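Local coordinates for protein cytosolic phospholipase A2 delta (Homo sapiens, PDB 5IZ5) that hydrolyses glycerophospholipids at the sn-2 position in a calcium-dependent manner, with a preference for linoleic acid there, at residues 750-753 / 754-757; 492-495 / 496-499. The protein carries 3 engineered substitutions. All blocks are in the same frame, centred on the assembly; numbering follows the deposited sequence.

Interaction 1 (750-753 / 754-757); sequences QRSP and AELQ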
# COMPACT_ATOMS: atom_id res chain seq x y z
N GLN B 750 -34.69 -32.40 1.98
CA GLN B 750 -35.56 -31.73 2.95
C GLN B 750 -35.10 -32.09 4.35
O GLN B 750 -34.35 -33.06 4.52
CB GLN B 750 -37.01 -32.19 2.78
CG GLN B 750 -37.63 -31.92 1.41
CD GLN B 750 -38.00 -30.47 1.18
OE1 GLN B 750 -37.92 -29.97 0.06
NE2 GLN B 750 -38.43 -29.78 2.23
N ARG B 751 -35.55 -31.35 5.36
CA ARG B 751 -35.08 -31.64 6.71
C ARG B 751 -36.15 -31.98 7.74
O ARG B 751 -37.20 -31.33 7.82
CB ARG B 751 -34.19 -30.49 7.22
CG ARG B 751 -33.18 -30.91 8.29
CD ARG B 751 -32.80 -32.39 8.23
NE ARG B 751 -31.53 -32.74 8.87
CZ ARG B 751 -31.21 -33.97 9.28
NH1 ARG B 751 -32.06 -34.98 9.17
NH2 ARG B 751 -30.02 -34.18 9.84
N SER B 752 -35.88 -33.05 8.50
CA SER B 752 -36.62 -33.40 9.71
C SER B 752 -37.02 -32.17 10.52
O SER B 752 -36.25 -31.22 10.62
CB SER B 752 -35.76 -34.32 10.61
OG SER B 752 -35.02 -33.57 11.57
N PRO B 753 -38.22 -32.20 11.12
CA PRO B 753 -38.67 -31.06 11.92
C PRO B 753 -37.74 -30.81 13.12
O PRO B 753 -37.60 -29.67 13.56
CB PRO B 753 -40.07 -31.47 12.38
CG PRO B 753 -40.04 -32.96 12.38
CD PRO B 753 -39.15 -33.35 11.24
N ALA B 754 -37.12 -31.88 13.63
CA ALA B 754 -36.10 -31.78 14.68
C ALA B 754 -34.95 -30.87 14.25
O ALA B 754 -34.40 -30.13 15.07
CB ALA B 754 -35.57 -33.16 15.03
N GLU B 755 -34.60 -30.92 12.97
CA GLU B 755 -33.46 -30.21 12.41
C GLU B 755 -33.83 -28.89 11.71
O GLU B 755 -33.06 -28.33 10.91
CB GLU B 755 -32.73 -31.15 11.45
CG GLU B 755 -32.19 -32.41 12.11
CD GLU B 755 -30.83 -32.21 12.75
OE1 GLU B 755 -29.98 -33.13 12.65
OE2 GLU B 755 -30.60 -31.14 13.36
N LEU B 756 -35.02 -28.38 12.05
CA LEU B 756 -35.49 -27.10 11.55
C LEU B 756 -34.68 -25.93 12.11
O LEU B 756 -34.51 -24.91 11.44
CB LEU B 756 -36.96 -26.91 11.90
CG LEU B 756 -37.60 -25.61 11.38
CD1 LEU B 756 -38.92 -25.87 10.67
CD2 LEU B 756 -37.76 -24.60 12.52
N GLN B 757 -34.22 -26.06 13.35
CA GLN B 757 -33.45 -24.99 14.00
C GLN B 757 -32.15 -24.68 13.26
O GLN B 757 -31.76 -23.52 13.15
CB GLN B 757 -33.16 -25.34 15.46
CG GLN B 757 -33.53 -24.24 16.46
CD GLN B 757 -34.93 -23.65 16.25
OE1 GLN B 757 -35.08 -22.59 15.64
NE2 GLN B 757 -35.95 -24.33 16.78
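The backbone N of E755 is gripped twice by S752, three residues earlier. Its N-H bonds to S752 O at 2.9 Å, with an N-H...O angle of 138°, while S752 OG accepts a second, weak bond from E755 N at 3.0 Å. Both are bent, as expected of one hydrogen shared between two acceptors of the same residue. The donor stands 59° out of the S752 carbonyl plane, off the oxygen's lone-pair directions, a geometry that goes with the short three-residue turn. S752 OG also lies against E755 CG at 3.1 Å and close to A754 CB, packed beside both side chains. One residue on, L756 N bonds to P753 O at 3.3 Å, the straighter of the two backbone bonds but longer.

The side chains of R751 and E755 run alongside each other in the same direction. E755 CG sits 3.2 Å above one face of the R751 guanidinium, offset toward its rim, and E755 CB comes close to R751 CG. Farther out, R751 NH2 and E755 OE1 form a salt bridge at 3.0 Å. The carboxylate oxygen lies well out of the guanidinium plane and no N-H points at it, so the pairing rests on charge. A sharp bend at chi2 (25°) turns the arginine chain along the glutamate. The R751 side chain also touches S745, and its nearest atom is about 3 Å from a bound sulfate, probably from the crystallisation liquor, which would offer the charge a second anion.

None of the touching residues is buried. Two successive bonds, each from an N-H to the carbonyl three residues back, are the signature of a 3-10 turn, here lying in the surface loop between strand 749-750 and helix 779-794.

Interaction 2 (492-495 / 496-499); sequences VGFL and KYGA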
# COMPACT_ATOMS: atom_id res chain seq x y z
N VAL B 492 5.00 -7.63 -2.72
CA VAL B 492 4.13 -6.60 -2.20
C VAL B 492 4.42 -5.34 -2.99
O VAL B 492 5.58 -4.95 -3.14
CB VAL B 492 4.43 -6.34 -0.71
CG1 VAL B 492 3.56 -5.21 -0.18
CG2 VAL B 492 4.22 -7.61 0.12
N GLY B 493 3.38 -4.70 -3.51
CA GLY B 493 3.59 -3.50 -4.31
C GLY B 493 2.37 -2.82 -4.88
O GLY B 493 1.23 -3.22 -4.64
N PHE B 494 2.66 -1.76 -5.63
CA PHE B 494 1.66 -0.87 -6.18
C PHE B 494 1.32 -1.30 -7.58
O PHE B 494 2.20 -1.32 -8.44
CB PHE B 494 2.20 0.56 -6.25
CG PHE B 494 2.29 1.25 -4.93
CD1 PHE B 494 1.35 2.19 -4.56
CD2 PHE B 494 3.36 0.99 -4.06
CE1 PHE B 494 1.44 2.85 -3.35
CE2 PHE B 494 3.45 1.65 -2.84
CZ PHE B 494 2.48 2.57 -2.49
N LEU B 495 0.05 -1.60 -7.82
CA LEU B 495 -0.43 -1.90 -9.17
C LEU B 495 -0.23 -0.70 -10.12
O LEU B 495 0.21 -0.85 -11.25
CB LEU B 495 -1.91 -2.33 -9.12
CG LEU B 495 -2.23 -3.61 -8.33
CD1 LEU B 495 -3.74 -3.83 -8.23
CD2 LEU B 495 -1.55 -4.83 -8.93
N LYS B 496 -0.51 0.51 -9.64
CA LYS B 496 -0.37 1.72 -10.45
C LYS B 496 1.07 2.01 -10.94
O LYS B 496 1.28 2.45 -12.07
CB LYS B 496 -0.89 2.93 -9.66
CG LYS B 496 -0.96 4.27 -10.40
CD LYS B 496 -0.71 5.45 -9.45
CE LYS B 496 -1.93 5.86 -8.67
NZ LYS B 496 -1.75 7.22 -8.11
N TYR B 497 2.06 1.75 -10.09
CA TYR B 497 3.45 2.13 -10.39
C TYR B 497 4.31 0.96 -10.91
O TYR B 497 5.47 1.16 -11.32
CB TYR B 497 4.13 2.73 -9.16
CG TYR B 497 3.47 3.97 -8.59
CD1 TYR B 497 3.51 5.18 -9.26
CD2 TYR B 497 2.83 3.92 -7.37
CE1 TYR B 497 2.91 6.31 -8.73
CE2 TYR B 497 2.23 5.04 -6.82
CZ TYR B 497 2.27 6.24 -7.50
OH TYR B 497 1.68 7.35 -6.97
N GLY B 498 3.75 -0.25 -10.87
CA GLY B 498 4.48 -1.43 -11.32
C GLY B 498 5.77 -1.65 -10.54
O GLY B 498 6.82 -1.91 -11.12
N ALA B 499 5.67 -1.57 -9.22
CA ALA B 499 6.84 -1.56 -8.36
C ALA B 499 6.57 -2.39 -7.12
O ALA B 499 5.61 -2.14 -6.40
CB ALA B 499 7.21 -0.14 -7.98
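F494 faces two residues at once, G498 and A499, the mark of a G1 beta bulge. F494 and A499 form an antiparallel hydrogen-bonded pair, with F494 N to A499 O at 3.1 Å, whereas the bond from G498 N to F494 O is weak. G498 has phi 59°, a value that favours glycine. At G493 a side chain would run into A499 O, which instead meets G493 CA in a 3.2 Å CA-H...O contact.

F494 CG lies anti to its carbonyl carbon, chi1 -73°, which sets its ring beside that of Y497. The tyrosine turns its edge toward the phenylalanine face in an offset edge-to-face pair, centroids 5.4 Å apart and planes at 64°; Y497 CD2 lies 3.6 Å from F494 CB. Replacing this phenylalanine by alanine is likely to open a gap beside that edge and leave the Y497 ring without its aromatic mate.

E483 accepts a hydrogen bond from Y497 OH and, with D634, forms salt bridges to K496 NZ. Strands 492-494 and 499-501 form a beta hairpin in the mixed sheet of the catalytic domain, where 492-494 also pairs antiparallel with 482-487, while L495 and K496 rest on helix 623-628.

Overall arrangement
Interaction 2 comes first along the chain. Its centre is about 8 Å from that of the chain, whereas the centre of interaction 1 lies about 48 Å out. The two centres are about 51 Å apart and the nearest atoms about 40 Å, so they do not touch, although both belong to the PLA2c domain. Neither lies at the active site. Interaction 2 is related to it through sheet topology: strand 492-494 pairs with 482-487, that with 463-471, and that with 360-363, which shortly precedes the nucleophile S365. Strand 463-471 also pairs with 649-650, just before D651, which probably acts as the proton acceptor. Interaction 1, by contrast, occupies an exposed loop beyond strand 749-750, with sulfate beside it.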